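Local coordinates for vacuolar protein sorting-associated protein VTA1 (Saccharomyces cerevisiae, PDB 2RKK), which probably promotes multivesicular body sorting as a cofactor of the ATPase Vps4, with an N-terminal domain built on MIT motifs, at residues L21-Q29 and L83-M94. Sequence-based numbering, arbitrary orientation.
Sequences LGIIGYYLQ and LIHDQEKAKIYM
Tyr27 enters the hole lined by Ile84, Gln87, Ala90 and Met94, a knob-into-hole contact in the all-helical N-terminal domain of Vta1, which carries the MIT motif. The segments of helices 22-36 and 87-110 cross steeply, at -107°, with their axes 11.0 Å apart, and Asp86 is the N-cap of the second helix. With CG anti to its carbonyl carbon (chi1 -73°), the Tyr27 ring runs out to the junction of helices 82-85 and 87-110. There its OH donates to Leu83 O at 2.7 Å, the acceptor lying at the ring edge near its plane and the donor tilted 16° from the carbonyl plane. Gln87, bent at chi2, offers NE2 to the same hydroxyl at 3.3 Å, a weak bond, while its OE1 accepts from Trp136 NE1. Ala90 CB packs against Tyr27 CZ at 3.7 Å, Tyr26 CD2 lies over the centre of one Tyr27 face, and Trp136 meets the ring edge-to-face. A phenylalanine at Tyr27 would probably leave Leu83 O without this donor and Gln87 NE2 without its weak acceptor. Met94, whose CA is paired with that of Ile24 across the contact, has CG anti to its backbone N and bends at chi2 and chi3; SD lies 5.4 Å from the Tyr27 ring centroid, oblique to the ring, a Met-aromatic contact, and packs on Tyr27 CB. Ile84 CG2 touches Tyr26 CE2 at 3.8 Å, and Ile23 CD1 meets Leu83 CD1 as the two side chains cross at about a right angle. Ile24 CD1 reaches Tyr93 CE2 at 3.7 Å. The Tyr93 hydroxyl is hydrogen-bonded to Tyr93 OH of the second subunit and to a water 2.8 Å from it in the ring plane, which in turn donates weakly to Leu21 O.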
loop_
_atom_site.group_PDB
_atom_site.type_symbol
_atom_site.label_atom_id
_atom_site.label_comp_id
_atom_site.label_asym_id
_atom_site.label_seq_id
_atom_site.Cartn_x
_atom_site.Cartn_y
_atom_site.Cartn_z
ATOM N N LEU A 21 -0.685 -4.933 -4.072
ATOM C CA LEU A 21 -0.398 -3.516 -3.841
ATOM C C LEU A 21 -1.064 -2.711 -4.947
ATOM O O LEU A 21 -0.562 -1.675 -5.376
ATOM C CB LEU A 21 1.108 -3.283 -3.837
ATOM C CG LEU A 21 1.838 -3.917 -2.645
ATOM C CD1 LEU A 21 3.351 -3.751 -2.801
ATOM C CD2 LEU A 21 1.348 -3.266 -1.364
ATOM N N GLY A 22 -2.212 -3.222 -5.392
ATOM C CA GLY A 22 -2.995 -2.624 -6.468
ATOM C C GLY A 22 -2.870 -1.154 -6.807
ATOM O O GLY A 22 -2.763 -0.805 -7.984
ATOM N N ILE A 23 -2.917 -0.293 -5.799
ATOM C CA ILE A 23 -2.806 1.118 -6.075
ATOM C C ILE A 23 -1.431 1.445 -6.665
ATOM O O ILE A 23 -1.317 2.228 -7.622
ATOM C CB ILE A 23 -3.044 1.965 -4.820
ATOM C CG1 ILE A 23 -4.537 1.920 -4.441
ATOM C CG2 ILE A 23 -2.627 3.407 -5.077
ATOM C CD1 ILE A 23 -4.904 2.790 -3.236
ATOM N N ILE A 24 -0.382 0.848 -6.108
ATOM C CA ILE A 24 0.967 1.082 -6.617
ATOM C C ILE A 24 1.016 0.629 -8.089
ATOM O O ILE A 24 1.301 1.433 -8.977
ATOM C CB ILE A 24 2.056 0.286 -5.816
ATOM C CG1 ILE A 24 1.859 0.440 -4.304
ATOM C CG2 ILE A 24 3.428 0.817 -6.151
ATOM C CD1 ILE A 24 2.141 1.816 -3.775
ATOM N N GLY A 25 0.724 -0.649 -8.334
ATOM C CA GLY A 25 0.761 -1.177 -9.685
ATOM C C GLY A 25 -0.144 -0.416 -10.627
ATOM O O GLY A 25 0.077 -0.397 -11.844
ATOM N N TYR A 26 -1.179 0.205 -10.067
ATOM C CA TYR A 26 -2.116 0.987 -10.865
ATOM C C TYR A 26 -1.335 2.110 -11.541
ATOM O O TYR A 26 -1.274 2.201 -12.767
ATOM C CB TYR A 26 -3.198 1.582 -9.962
ATOM C CG TYR A 26 -4.064 2.635 -10.623
ATOM C CD1 TYR A 26 -4.946 2.295 -11.676
ATOM C CD2 TYR A 26 -4.054 3.960 -10.152
ATOM C CE1 TYR A 26 -5.810 3.246 -12.235
ATOM C CE2 TYR A 26 -4.902 4.919 -10.696
ATOM C CZ TYR A 26 -5.785 4.559 -11.736
ATOM O OH TYR A 26 -6.656 5.497 -12.256
ATOM N N TYR A 27 -0.725 2.948 -10.707
ATOM C CA TYR A 27 0.058 4.081 -11.160
ATOM C C TYR A 27 1.277 3.715 -11.980
ATOM O O TYR A 27 1.683 4.478 -12.868
ATOM C CB TYR A 27 0.417 4.938 -9.958
ATOM C CG TYR A 27 -0.799 5.676 -9.462
ATOM C CD1 TYR A 27 -1.335 5.441 -8.195
ATOM C CD2 TYR A 27 -1.424 6.616 -10.271
ATOM C CE1 TYR A 27 -2.467 6.140 -7.750
ATOM C CE2 TYR A 27 -2.543 7.310 -9.843
ATOM C CZ TYR A 27 -3.055 7.075 -8.591
ATOM O OH TYR A 27 -4.146 7.800 -8.185
ATOM N N LEU A 28 1.861 2.558 -11.686
ATOM C CA LEU A 28 3.003 2.092 -12.452
ATOM C C LEU A 28 2.534 1.897 -13.874
ATOM O O LEU A 28 3.254 2.192 -14.822
ATOM C CB LEU A 28 3.505 0.769 -11.900
ATOM C CG LEU A 28 4.522 0.916 -10.783
ATOM C CD1 LEU A 28 4.990 -0.463 -10.318
ATOM C CD2 LEU A 28 5.685 1.749 -11.295
ATOM N N GLN A 29 1.307 1.417 -14.028
ATOM C CA GLN A 29 0.773 1.159 -15.360
ATOM C C GLN A 29 0.484 2.423 -16.104
ATOM O O GLN A 29 0.841 2.582 -17.274
ATOM C CB GLN A 29 -0.505 0.344 -15.257
ATOM C CG GLN A 29 -0.251 -1.069 -14.853
ATOM C CD GLN A 29 -1.504 -1.760 -14.418
ATOM O OE1 GLN A 29 -2.320 -2.165 -15.239
ATOM N NE2 GLN A 29 -1.682 -1.881 -13.106
ATOM N N LEU A 83 -7.381 7.952 -3.048
ATOM C CA LEU A 83 -6.025 7.687 -3.523
ATOM C C LEU A 83 -6.009 7.505 -5.029
ATOM O O LEU A 83 -4.950 7.379 -5.627
ATOM C CB LEU A 83 -5.478 6.418 -2.877
ATOM C CG LEU A 83 -4.998 6.543 -1.446
ATOM C CD1 LEU A 83 -4.546 5.190 -0.939
ATOM C CD2 LEU A 83 -3.862 7.547 -1.405
ATOM N N ILE A 84 -7.191 7.468 -5.629
ATOM C CA ILE A 84 -7.302 7.302 -7.065
ATOM C C ILE A 84 -7.922 8.547 -7.675
ATOM O O ILE A 84 -7.743 8.832 -8.862
ATOM C CB ILE A 84 -8.179 6.103 -7.430
ATOM C CG1 ILE A 84 -7.692 4.861 -6.693
ATOM C CG2 ILE A 84 -8.110 5.847 -8.929
ATOM C CD1 ILE A 84 -8.563 3.647 -6.954
ATOM N N HIS A 85 -8.654 9.291 -6.857
ATOM C CA HIS A 85 -9.285 10.510 -7.327
ATOM C C HIS A 85 -8.485 11.759 -6.962
ATOM O O HIS A 85 -8.507 12.732 -7.710
ATOM C CB HIS A 85 -10.726 10.606 -6.798
ATOM C CG HIS A 85 -11.635 9.553 -7.354
ATOM N ND1 HIS A 85 -11.783 9.337 -8.708
ATOM C CD2 HIS A 85 -12.414 8.629 -6.741
ATOM C CE1 HIS A 85 -12.610 8.325 -8.906
ATOM N NE2 HIS A 85 -13.006 7.877 -7.727
ATOM N N ASP A 86 -7.769 11.730 -5.836
ATOM C CA ASP A 86 -6.964 12.885 -5.408
ATOM C C ASP A 86 -5.490 12.690 -5.758
ATOM O O ASP A 86 -4.734 12.114 -4.977
ATOM C CB ASP A 86 -7.078 13.105 -3.897
ATOM C CG ASP A 86 -6.529 14.464 -3.458
ATOM O OD1 ASP A 86 -5.626 15.002 -4.122
ATOM O OD2 ASP A 86 -7.006 14.991 -2.438
ATOM N N GLN A 87 -5.076 13.190 -6.917
ATOM C CA GLN A 87 -3.691 13.037 -7.352
ATOM C C GLN A 87 -2.665 13.577 -6.351
ATOM O O GLN A 87 -1.488 13.202 -6.391
ATOM C CB GLN A 87 -3.517 13.688 -8.724
ATOM C CG GLN A 87 -4.375 13.032 -9.791
ATOM C CD GLN A 87 -4.167 11.522 -9.869
ATOM O OE1 GLN A 87 -3.129 11.052 -10.339
ATOM N NE2 GLN A 87 -5.148 10.757 -9.391
ATOM N N GLU A 88 -3.124 14.454 -5.460
ATOM C CA GLU A 88 -2.299 15.063 -4.408
ATOM C C GLU A 88 -1.931 13.970 -3.406
ATOM O O GLU A 88 -0.756 13.727 -3.124
ATOM C CB GLU A 88 -3.116 16.167 -3.709
ATOM C CG GLU A 88 -2.731 16.504 -2.260
ATOM C CD GLU A 88 -1.569 17.474 -2.159
ATOM O OE1 GLU A 88 -1.220 17.871 -1.019
ATOM O OE2 GLU A 88 -1.004 17.842 -3.218
ATOM N N LYS A 89 -2.965 13.313 -2.889
ATOM C CA LYS A 89 -2.805 12.247 -1.923
ATOM C C LYS A 89 -2.146 11.031 -2.572
ATOM O O LYS A 89 -1.344 10.336 -1.944
ATOM C CB LYS A 89 -4.172 11.875 -1.332
ATOM C CG LYS A 89 -4.837 13.019 -0.551
ATOM C CD LYS A 89 -6.240 12.677 -0.026
ATOM C CE LYS A 89 -6.944 13.931 0.541
ATOM N NZ LYS A 89 -8.418 13.773 0.796
ATOM N N ALA A 90 -2.473 10.781 -3.833
ATOM C CA ALA A 90 -1.890 9.656 -4.542
ATOM C C ALA A 90 -0.377 9.845 -4.645
ATOM O O ALA A 90 0.395 8.902 -4.440
ATOM C CB ALA A 90 -2.501 9.532 -5.932
ATOM N N LYS A 91 0.046 11.068 -4.959
ATOM C CA LYS A 91 1.473 11.388 -5.083
ATOM C C LYS A 91 2.211 11.162 -3.758
ATOM O O LYS A 91 3.267 10.536 -3.731
ATOM C CB LYS A 91 1.627 12.843 -5.558
ATOM C CG LYS A 91 3.056 13.333 -5.733
ATOM C CD LYS A 91 3.609 13.907 -4.441
ATOM C CE LYS A 91 2.892 15.209 -4.048
ATOM N NZ LYS A 91 3.139 16.321 -5.006
ATOM N N ILE A 92 1.633 11.665 -2.667
ATOM C CA ILE A 92 2.209 11.525 -1.336
ATOM C C ILE A 92 2.217 10.063 -0.866
ATOM O O ILE A 92 3.201 9.611 -0.281
ATOM C CB ILE A 92 1.452 12.417 -0.315
ATOM C CG1 ILE A 92 1.650 13.896 -0.679
ATOM C CG2 ILE A 92 1.941 12.148 1.099
ATOM C CD1 ILE A 92 1.039 14.889 0.309
ATOM N N TYR A 93 1.143 9.317 -1.124
ATOM C CA TYR A 93 1.122 7.913 -0.714
ATOM C C TYR A 93 2.200 7.171 -1.495
ATOM O O TYR A 93 2.966 6.381 -0.940
ATOM C CB TYR A 93 -0.239 7.257 -0.981
ATOM C CG TYR A 93 -0.245 5.757 -0.745
ATOM C CD1 TYR A 93 -0.096 5.222 0.543
ATOM C CD2 TYR A 93 -0.373 4.874 -1.815
ATOM C CE1 TYR A 93 -0.076 3.832 0.759
ATOM C CE2 TYR A 93 -0.355 3.495 -1.623
ATOM C CZ TYR A 93 -0.206 2.973 -0.340
ATOM O OH TYR A 93 -0.183 1.589 -0.193
ATOM N N MET A 94 2.270 7.444 -2.789
ATOM C CA MET A 94 3.256 6.798 -3.629
ATOM C C MET A 94 4.663 7.110 -3.155
ATOM O O MET A 94 5.530 6.234 -3.115
ATOM C CB MET A 94 3.099 7.262 -5.074
ATOM C CG MET A 94 3.833 6.378 -6.066
ATOM S SD MET A 94 2.773 5.111 -6.767
ATOM C CE MET A 94 1.859 4.503 -5.294
HETATM O O HOH W 1 -0.868 0.144 -2.496
#